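Local coordinates for protein BZZ1 (Saccharomyces cerevisiae, PDB 1ZUU) that acts in endocytosis and trafficking to the vacuole, works with type I myosins to restore actin polarity after salt stress, and is represented here by its first SH3 domain, at residues N4-A9 and D24-V29; Y8-K13 and L50-Y55; D16-T21 and T38-D43. All blocks are in the same frame, centred on the assembly; numbering follows the deposited sequence. Where two conformers were deposited one is given.

Interaction 1 of 3, residues N4-A9 and D24-V29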
loop_
_atom_site.group_PDB
_atom_site.type_symbol
_atom_site.label_atom_id
_atom_site.label_comp_id
_atom_site.label_asym_id
_atom_site.label_seq_id
_atom_site.Cartn_x
_atom_site.Cartn_y
_atom_site.Cartn_z
ATOM N N ASN A 4 -10.805 0.444 4.689
ATOM C CA ASN A 4 -9.471 -0.001 4.356
ATOM C C ASN A 4 -8.496 0.268 5.513
ATOM O O ASN A 4 -8.670 1.255 6.282
ATOM C CB ASN A 4 -8.993 0.857 3.235
ATOM C CG ASN A 4 -9.728 0.617 1.969
ATOM O OD1 ASN A 4 -10.451 -0.392 1.783
ATOM N ND2 ASN A 4 -9.616 1.579 1.038
ATOM N N LYS A 5 -7.465 -0.569 5.646
ATOM C CA LYS A 5 -6.500 -0.468 6.763
ATOM C C LYS A 5 -5.118 -0.786 6.293
ATOM O O LYS A 5 -4.914 -1.737 5.505
ATOM C CB LYS A 5 -6.863 -1.536 7.888
ATOM C CG LYS A 5 -8.193 -1.554 8.446
ATOM C CD LYS A 5 -8.378 -2.755 9.316
ATOM C CE LYS A 5 -9.831 -2.963 9.711
ATOM N NZ LYS A 5 -9.907 -4.152 10.589
ATOM N N VAL A 6 -4.133 -0.077 6.836
ATOM C CA VAL A 6 -2.762 -0.567 6.881
ATOM C C VAL A 6 -2.605 -1.315 8.191
ATOM O O VAL A 6 -2.781 -0.718 9.280
ATOM C CB VAL A 6 -1.760 0.555 6.803
ATOM C CG1 VAL A 6 -0.340 0.006 6.993
ATOM C CG2 VAL A 6 -1.898 1.329 5.481
ATOM N N LEU A 7 -2.268 -2.604 8.091
ATOM C CA LEU A 7 -2.028 -3.522 9.222
ATOM C C LEU A 7 -0.579 -3.471 9.701
ATOM O O LEU A 7 -0.307 -3.461 10.918
ATOM C CB LEU A 7 -2.394 -4.989 8.847
ATOM C CG LEU A 7 -3.797 -5.177 8.332
ATOM C CD1 LEU A 7 -4.078 -6.543 7.674
ATOM C CD2 LEU A 7 -4.688 -4.923 9.483
ATOM N N TYR A 8 0.351 -3.422 8.742
ATOM C CA TYR A 8 1.782 -3.559 8.991
ATOM C C TYR A 8 2.519 -2.461 8.242
ATOM O O TYR A 8 2.198 -2.177 7.075
ATOM C CB TYR A 8 2.283 -4.942 8.508
ATOM C CG TYR A 8 1.642 -6.092 9.275
ATOM C CD1 TYR A 8 2.242 -6.559 10.413
ATOM C CD2 TYR A 8 0.411 -6.665 8.860
ATOM C CE1 TYR A 8 1.651 -7.608 11.163
ATOM C CE2 TYR A 8 -0.160 -7.694 9.580
ATOM C CZ TYR A 8 0.471 -8.168 10.720
ATOM O OH TYR A 8 -0.142 -9.217 11.398
ATOM N N ALA A 9 3.523 -1.878 8.881
ATOM C CA ALA A 9 4.337 -0.832 8.266
ATOM C C ALA A 9 5.260 -1.413 7.199
ATOM O O ALA A 9 5.790 -2.524 7.335
ATOM C CB ALA A 9 5.157 -0.108 9.341
ATOM N N ASP A 24 -2.677 5.003 8.291
ATOM C CA ASP A 24 -2.740 5.805 7.044
ATOM C C ASP A 24 -4.058 5.482 6.315
ATOM O O ASP A 24 -4.543 4.327 6.306
ATOM C CB ASP A 24 -1.563 5.468 6.174
ATOM C CG ASP A 24 -0.210 6.011 6.696
ATOM O OD1 ASP A 24 -0.220 6.849 7.637
ATOM O OD2 ASP A 24 0.829 5.582 6.127
ATOM N N LYS A 25 -4.583 6.502 5.665
ATOM C CA LYS A 25 -5.778 6.344 4.821
ATOM C C LYS A 25 -5.330 5.944 3.402
ATOM O O LYS A 25 -4.499 6.624 2.810
ATOM C CB LYS A 25 -6.548 7.695 4.726
ATOM C CG LYS A 25 -7.370 8.088 5.827
ATOM C CD LYS A 25 -6.745 8.317 7.144
ATOM C CE LYS A 25 -7.709 9.027 8.107
ATOM N NZ LYS A 25 -7.107 9.256 9.363
ATOM N N ILE A 26 -5.869 4.818 2.919
ATOM C CA ILE A 26 -5.419 4.254 1.656
ATOM C C ILE A 26 -6.628 3.995 0.734
ATOM O O ILE A 26 -7.788 3.900 1.215
ATOM C CB ILE A 26 -4.566 2.979 1.829
ATOM C CG1 ILE A 26 -5.396 1.824 2.414
ATOM C CG2 ILE A 26 -3.311 3.296 2.668
ATOM C CD1 ILE A 26 -4.643 0.491 2.475
ATOM N N SER A 27 -6.336 3.799 -0.532
ATOM C CA SER A 27 -7.357 3.439 -1.520
ATOM C C SER A 27 -6.698 2.526 -2.574
ATOM O O SER A 27 -5.514 2.598 -2.860
ATOM C CB SER A 27 -7.927 4.682 -2.190
ATOM O OG SER A 27 -6.946 5.353 -2.932
ATOM N N LEU A 28 -7.534 1.646 -3.125
ATOM C CA LEU A 28 -7.029 0.685 -4.129
ATOM C C LEU A 28 -6.826 1.350 -5.504
ATOM O O LEU A 28 -7.661 2.119 -5.957
ATOM C CB LEU A 28 -8.038 -0.424 -4.240
ATOM C CG LEU A 28 -7.716 -1.643 -5.143
ATOM C CD1 LEU A 28 -6.423 -2.335 -4.704
ATOM C CD2 LEU A 28 -8.883 -2.589 -5.176
ATOM N N VAL A 29 -5.738 0.950 -6.178
ATOM C CA VAL A 29 -5.544 1.226 -7.591
ATOM C C VAL A 29 -5.752 -0.076 -8.406
ATOM O O VAL A 29 -6.511 -0.100 -9.368
ATOM C CB VAL A 29 -4.161 1.823 -7.906
ATOM C CG1 VAL A 29 -3.951 1.969 -9.422
ATOM C CG2 VAL A 29 -3.952 3.109 -7.153
HETATM O O HOH W 1 -8.167 3.997 4.602
HETATM O O HOH W 2 -4.658 2.330 8.286
#
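Asn-4 lies across from Ile-26 and Val-6 across from Asp-24, with CA atoms 6.5 Å apart in the first pair, and the two short runs head in directions 135° apart. Water bridges the backbones at two points. One water donates to Asn-4 O and accepts from Ile-26 N; a second accepts from Val-6 N and donates to Asp-24 O, 2.8 Å away. The direct polar link comes from the Asn-4 side chain, whose amide is turned toward strand 26-28 by a chi1 of -68°. Its ND2 reaches Ile-26 O at 3.0 Å in a nearly straight bond (170° at the hydrogen). The oxygen lies close to the amide plane of Asn-4, while the donor sits above the carbonyl plane of Ile-26 and not on a lone pair. Asparagine suits the spot because its amide can donate to a backbone carbonyl while its CB stays close to Ile-26, 3.8 Å from CG1. Inward of this, Val-6 CG2 meets Ile-26 CG2 at 3.7 Å, the branched side chains crossing at about a right angle. Ile-26 CD1 reaches on to Lys-5 O. Strand 5-6 pairs with 56-57 and strand 26-28 with 37-42, so this seam joins the two sheets of the SH3 barrel. Its chemistry implies a join held by apolar packing inside and by water and one amide along the backbone.

Interaction 2 of 3, residues Y8-K13 and L50-Y55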
loop_
_atom_site.group_PDB
_atom_site.type_symbol
_atom_site.label_atom_id
_atom_site.label_comp_id
_atom_site.label_asym_id
_atom_site.label_seq_id
_atom_site.Cartn_x
_atom_site.Cartn_y
_atom_site.Cartn_z
ATOM N N TYR A 8 0.351 -3.422 8.742
ATOM C CA TYR A 8 1.782 -3.559 8.991
ATOM C C TYR A 8 2.519 -2.461 8.242
ATOM O O TYR A 8 2.198 -2.177 7.075
ATOM C CB TYR A 8 2.283 -4.942 8.508
ATOM C CG TYR A 8 1.642 -6.092 9.275
ATOM C CD1 TYR A 8 2.242 -6.559 10.413
ATOM C CD2 TYR A 8 0.411 -6.665 8.860
ATOM C CE1 TYR A 8 1.651 -7.608 11.163
ATOM C CE2 TYR A 8 -0.160 -7.694 9.580
ATOM C CZ TYR A 8 0.471 -8.168 10.720
ATOM O OH TYR A 8 -0.142 -9.217 11.398
ATOM N N ALA A 9 3.523 -1.878 8.881
ATOM C CA ALA A 9 4.337 -0.832 8.266
ATOM C C ALA A 9 5.260 -1.413 7.199
ATOM O O ALA A 9 5.790 -2.524 7.335
ATOM C CB ALA A 9 5.157 -0.108 9.341
ATOM N N TYR A 10 5.465 -0.613 6.157
ATOM C CA TYR A 10 6.411 -0.965 5.076
ATOM C C TYR A 10 7.011 0.329 4.594
ATOM O O TYR A 10 6.287 1.276 4.279
ATOM C CB TYR A 10 5.686 -1.637 3.897
ATOM C CG TYR A 10 6.658 -2.047 2.831
ATOM C CD1 TYR A 10 7.495 -3.157 2.980
ATOM C CD2 TYR A 10 6.793 -1.292 1.656
ATOM C CE1 TYR A 10 8.432 -3.494 2.027
ATOM C CE2 TYR A 10 7.763 -1.623 0.720
ATOM C CZ TYR A 10 8.593 -2.704 0.909
ATOM O OH TYR A 10 9.595 -3.027 0.023
ATOM N N VAL A 11 8.361 0.389 4.495
ATOM C CA VAL A 11 9.049 1.540 3.948
ATOM C C VAL A 11 9.432 1.243 2.485
ATOM O O VAL A 11 10.071 0.227 2.194
ATOM C CB VAL A 11 10.307 1.928 4.750
ATOM C CG1 VAL A 11 10.915 3.201 4.214
ATOM C CG2 VAL A 11 9.948 2.108 6.229
ATOM N N GLN A 12 9.131 2.210 1.623
ATOM C CA GLN A 12 9.569 2.206 0.219
ATOM C C GLN A 12 11.010 1.663 0.097
ATOM O O GLN A 12 11.921 2.096 0.814
ATOM C CB GLN A 12 9.441 3.646 -0.350
ATOM C CG GLN A 12 9.969 3.707 -1.791
ATOM C CD GLN A 12 9.868 5.024 -2.477
ATOM O OE1 GLN A 12 9.974 5.073 -3.737
ATOM N NE2 GLN A 12 9.723 6.078 -1.746
ATOM N N LYS A 13 11.236 0.756 -0.871
ATOM C CA LYS A 13 12.594 0.199 -1.180
ATOM C C LYS A 13 12.992 0.266 -2.665
ATOM O O LYS A 13 14.095 -0.050 -3.051
ATOM C CB LYS A 13 12.686 -1.292 -0.830
ATOM C CG LYS A 13 13.114 -1.649 0.534
ATOM C CD LYS A 13 13.760 -3.002 0.340
ATOM C CE LYS A 13 13.395 -3.935 1.370
ATOM N NZ LYS A 13 11.993 -4.143 1.696
ATOM N N LEU A 50 3.241 0.510 -5.181
ATOM C CA LEU A 50 3.080 -0.871 -4.717
ATOM C C LEU A 50 3.485 -1.012 -3.236
ATOM O O LEU A 50 4.440 -0.427 -2.764
ATOM C CB LEU A 50 3.970 -1.817 -5.530
ATOM C CG LEU A 50 3.550 -2.047 -6.979
ATOM C CD1 LEU A 50 4.564 -2.980 -7.622
ATOM C CD2 LEU A 50 2.202 -2.626 -7.164
ATOM N N VAL A 51 2.704 -1.898 -2.553
ATOM C CA VAL A 51 2.991 -2.308 -1.205
ATOM C C VAL A 51 2.735 -3.824 -1.116
ATOM O O VAL A 51 1.992 -4.382 -1.915
ATOM C CB VAL A 51 2.153 -1.586 -0.140
ATOM C CG1 VAL A 51 2.378 -0.062 -0.248
ATOM C CG2 VAL A 51 0.673 -1.920 -0.255
ATOM N N PRO A 52 3.281 -4.500 -0.094
ATOM C CA PRO A 52 3.009 -5.957 0.029
ATOM C C PRO A 52 1.546 -6.170 0.346
ATOM O O PRO A 52 0.978 -5.596 1.303
ATOM C CB PRO A 52 3.924 -6.396 1.158
ATOM C CG PRO A 52 5.023 -5.357 1.211
ATOM C CD PRO A 52 4.317 -4.051 0.857
ATOM N N THR A 53 0.895 -7.098 -0.385
ATOM C CA THR A 53 -0.540 -7.317 -0.255
ATOM C C THR A 53 -0.944 -7.725 1.169
ATOM O O THR A 53 -1.994 -7.265 1.656
ATOM C CB THR A 53 -0.951 -8.434 -1.256
ATOM O OG1 THR A 53 -0.576 -7.911 -2.529
ATOM C CG2 THR A 53 -2.415 -8.778 -1.184
ATOM N N THR A 54 -0.164 -8.557 1.822
ATOM C CA THR A 54 -0.534 -9.061 3.148
ATOM C C THR A 54 -0.455 -7.950 4.222
ATOM O O THR A 54 -0.880 -8.185 5.377
ATOM C CB THR A 54 0.245 -10.270 3.571
ATOM O OG1 THR A 54 1.614 -9.888 3.596
ATOM C CG2 THR A 54 -0.015 -11.453 2.625
ATOM N N TYR A 55 0.113 -6.782 3.911
ATOM C CA TYR A 55 0.306 -5.735 4.925
ATOM C C TYR A 55 -0.948 -4.838 5.033
ATOM O O TYR A 55 -0.988 -4.012 5.990
ATOM C CB TYR A 55 1.522 -4.872 4.601
ATOM C CG TYR A 55 2.871 -5.501 4.865
ATOM C CD1 TYR A 55 3.105 -6.895 4.673
ATOM C CD2 TYR A 55 3.911 -4.725 5.290
ATOM C CE1 TYR A 55 4.346 -7.459 4.872
ATOM C CE2 TYR A 55 5.184 -5.279 5.503
ATOM C CZ TYR A 55 5.400 -6.643 5.243
ATOM O OH TYR A 55 6.667 -7.161 5.424
#
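Tyr-55 O is gripped by two backbone amides: Tyr-8 N donates to it at 3.1 Å, in the carbonyl plane and on a lone pair, and Leu-7 N is a probable second donor. This ties the start of the RT loop to the 3-10 turn 53-55. Beside it, the edge of the Tyr-8 ring points toward the face of Tyr-55 in an edge-to-face pair, centroids 5.9 Å apart and planes at 59°. Tyr-8 CB also lies 3.6 Å from Tyr-55 CD2. The same edge of the Tyr-55 ring runs on to Ala-9, whose O lies near the ring plane, 3.4 Å from CE2. Tyr-10 CG stands anti to the backbone N (chi1 -177°), which carries the ring across to Pro-52. There Pro-52 CD sits over one face, 3.8 Å from the ring centroid and 19° off the normal, a CH-pi contact to which a proline ring, with its polarised CD hydrogens, is well suited. At the far end Tyr-10 OH is hydrogen-bonded to Glu-17 OE2, and in the conformer given Lys-13 NZ donates to it as well. A leucine in place of Tyr-10 would probably leave Glu-17 OE2 without this hydroxyl and Pro-52 CD without its aromatic face. Tyrosines and a proline here, with Trp-37 beside Pro-52, match the aromatic surface by which SH3 domains bind proline-rich peptides; the chemistry implies rings probably braced before any ligand arrives.

Interaction 3 of 3, residues D16-T21 and T38-D43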
loop_
_atom_site.group_PDB
_atom_site.type_symbol
_atom_site.label_atom_id
_atom_site.label_comp_id
_atom_site.label_asym_id
_atom_site.label_seq_id
_atom_site.Cartn_x
_atom_site.Cartn_y
_atom_site.Cartn_z
ATOM N N ASP A 16 8.968 2.186 -7.527
ATOM C CA ASP A 16 7.563 1.881 -7.744
ATOM C C ASP A 16 6.807 1.618 -6.483
ATOM O O ASP A 16 5.595 1.462 -6.554
ATOM C CB ASP A 16 7.379 0.682 -8.703
ATOM C CG ASP A 16 8.050 -0.600 -8.177
ATOM O OD1 ASP A 16 9.158 -0.519 -7.598
ATOM O OD2 ASP A 16 7.495 -1.707 -8.402
ATOM N N GLU A 17 7.492 1.529 -5.339
ATOM C CA GLU A 17 6.868 1.190 -4.056
ATOM C C GLU A 17 6.541 2.500 -3.315
ATOM O O GLU A 17 7.119 3.556 -3.588
ATOM C CB GLU A 17 7.817 0.362 -3.202
ATOM C CG GLU A 17 8.232 -0.954 -3.875
ATOM C CD GLU A 17 9.339 -1.660 -3.179
ATOM O OE1 GLU A 17 9.913 -2.581 -3.798
ATOM O OE2 GLU A 17 9.661 -1.326 -2.010
ATOM N N ILE A 18 5.677 2.386 -2.299
ATOM C CA ILE A 18 5.448 3.509 -1.382
ATOM C C ILE A 18 5.466 2.991 0.056
ATOM O O ILE A 18 5.329 1.804 0.352
ATOM C CB ILE A 18 4.131 4.263 -1.648
ATOM C CG1 ILE A 18 2.923 3.388 -1.502
ATOM C CG2 ILE A 18 4.186 4.912 -3.008
ATOM C CD1 ILE A 18 1.610 4.178 -1.440
ATOM N N THR A 19 5.643 3.958 0.976
ATOM C CA THR A 19 5.576 3.717 2.382
ATOM C C THR A 19 4.131 3.716 2.881
ATOM O O THR A 19 3.310 4.522 2.483
ATOM C CB THR A 19 6.415 4.788 3.117
ATOM O OG1 THR A 19 7.755 4.582 2.740
ATOM C CG2 THR A 19 6.246 4.777 4.628
ATOM N N ILE A 20 3.857 2.782 3.812
ATOM C CA ILE A 20 2.608 2.709 4.522
ATOM C C ILE A 20 2.884 2.496 6.009
ATOM O O ILE A 20 3.783 1.749 6.383
ATOM C CB ILE A 20 1.668 1.582 3.972
ATOM C CG1 ILE A 20 2.453 0.270 3.757
ATOM C CG2 ILE A 20 0.943 2.048 2.757
ATOM C CD1 ILE A 20 1.596 -0.957 3.547
ATOM N N THR A 21 2.036 3.088 6.849
ATOM C CA THR A 21 2.096 2.859 8.275
ATOM C C THR A 21 0.691 2.684 8.815
ATOM O O THR A 21 -0.269 3.261 8.298
ATOM C CB THR A 21 2.832 3.993 9.026
ATOM O OG1 THR A 21 2.110 5.225 8.931
ATOM C CG2 THR A 21 4.253 4.130 8.589
ATOM N N THR A 38 0.272 -5.108 -4.139
ATOM C CA THR A 38 -0.968 -4.428 -4.513
ATOM C C THR A 38 -0.636 -2.958 -4.788
ATOM O O THR A 38 0.145 -2.347 -4.041
ATOM C CB THR A 38 -1.971 -4.513 -3.352
ATOM O OG1 THR A 38 -2.306 -5.879 -3.096
ATOM C CG2 THR A 38 -3.253 -3.801 -3.635
ATOM N N LYS A 39 -1.174 -2.393 -5.862
ATOM C CA LYS A 39 -0.974 -0.968 -6.095
ATOM C C LYS A 39 -2.088 -0.204 -5.364
ATOM O O LYS A 39 -3.275 -0.546 -5.493
ATOM C CB LYS A 39 -0.945 -0.618 -7.584
ATOM C CG LYS A 39 -0.372 0.787 -7.823
ATOM C CD LYS A 39 -0.360 1.202 -9.253
ATOM C CE LYS A 39 0.769 0.558 -9.966
ATOM N NZ LYS A 39 0.693 0.865 -11.456
ATOM N N ILE A 40 -1.685 0.843 -4.625
ATOM C CA ILE A 40 -2.576 1.648 -3.826
ATOM C C ILE A 40 -2.168 3.142 -3.955
ATOM O O ILE A 40 -1.060 3.480 -4.356
ATOM C CB ILE A 40 -2.573 1.219 -2.313
ATOM C CG1 ILE A 40 -1.192 1.445 -1.699
ATOM C CG2 ILE A 40 -3.065 -0.195 -2.150
ATOM C CD1 ILE A 40 -1.229 1.500 -0.159
ATOM N N ASN A 41 -3.102 3.963 -3.469
ATOM C CA ASN A 41 -2.806 5.331 -3.078
ATOM C C ASN A 41 -2.748 5.402 -1.544
ATOM O O ASN A 41 -3.599 4.789 -0.885
ATOM C CB ASN A 41 -3.864 6.298 -3.574
ATOM C CG ASN A 41 -4.169 6.129 -5.044
ATOM O OD1 ASN A 41 -3.333 6.395 -5.904
ATOM N ND2 ASN A 41 -5.356 5.582 -5.333
ATOM N N ASN A 42 -1.810 6.156 -1.032
ATOM C CA ASN A 42 -1.773 6.511 0.382
ATOM C C ASN A 42 -2.194 7.979 0.421
ATOM O O ASN A 42 -1.419 8.857 0.092
ATOM C CB ASN A 42 -0.386 6.263 0.960
ATOM C CG ASN A 42 -0.310 6.499 2.451
ATOM O OD1 ASN A 42 -1.095 7.297 3.002
ATOM N ND2 ASN A 42 0.599 5.786 3.136
ATOM N N ASP A 43 -3.469 8.223 0.813
ATOM C CA ASP A 43 -3.949 9.601 0.860
ATOM C C ASP A 43 -3.373 10.348 2.060
ATOM O O ASP A 43 -3.315 11.599 2.004
ATOM C CB ASP A 43 -5.480 9.704 0.788
ATOM C CG ASP A 43 -6.057 9.475 -0.622
ATOM O OD1 ASP A 43 -5.268 9.355 -1.585
ATOM O OD2 ASP A 43 -7.314 9.417 -0.759
#
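Ile-18 lays its CD1 methyl over Ile-40 and Asn-42 at once, 3.9 Å from Ile-40 CG1 and 3.8 Å from Asn-42 CB. This is the inside of the SH3 fold, where the returning arm of the RT loop, residues 16-21, lies against the central strand 37-42 of the three-stranded sheet. Two residues farther along, Ile-20 brings its CG2 branch to Ile-40 CD1 at 3.7 Å, and these two side chains cross at about a right angle. The strand residue is thus met from two places: Ile-18 at its CG1, Ile-20 at its tip. Branching at CB suits the two loop isoleucines, since one branch can face across the contact (CD1 of Ile-18, CG2 of Ile-20) while the other is left for the rest of the core. Val-51 touches both loop isoleucines as well as Ile-40, Ile-56 touches Ile-20 and Ile-40, and Ile-26 adds to the packing round Ile-40, so the contact belongs to the hydrophobic core of the domain.

One polar side chain is buried among them. Asn-42 CG lies anti to the backbone N (chi1 -175°), which sends its amide across to the loop, where ND2 donates to Thr-19 O at 3.1 Å. The donor sits in the carbonyl plane on a lone pair, but the bond is bent (143° at the hydrogen) and the oxygen is tilted 18° from the amide plane. ND2 is also hydrogen-bonded to Asp-24 OD2, and OD1 accepts from Thr-45 N, so both ends of the amide are satisfied. Asparagine fits this position because its neutral amide can donate to a backbone carbonyl and to the Asp-24 carboxylate while accepting from a backbone N-H. The same ND2 rests against apolar surface too, 3.8 Å from Ile-20 CG2.

The three contacts sit close together in one small SH3 domain. The centres of interactions 1 and 2 lie about 9 Å apart, those of interactions 1 and 3 about 8 Å, and those of interactions 2 and 3 about 7 Å. Interactions 1 and 2 start from the same part of the chain, sharing Tyr-8 and Ala-9. The segments of interactions 1 and 3 alternate along the sequence, whereas interaction 3 is nested within the loop closed by interaction 2. All three reach the sheet of strands 26-28, 37-42 and 47-52, one strand each. Together they fasten the N-terminal strand and both arms of the RT loop to that sheet, leaving Tyr-8 exposed, Tyr-55 partly so and Tyr-10 buried.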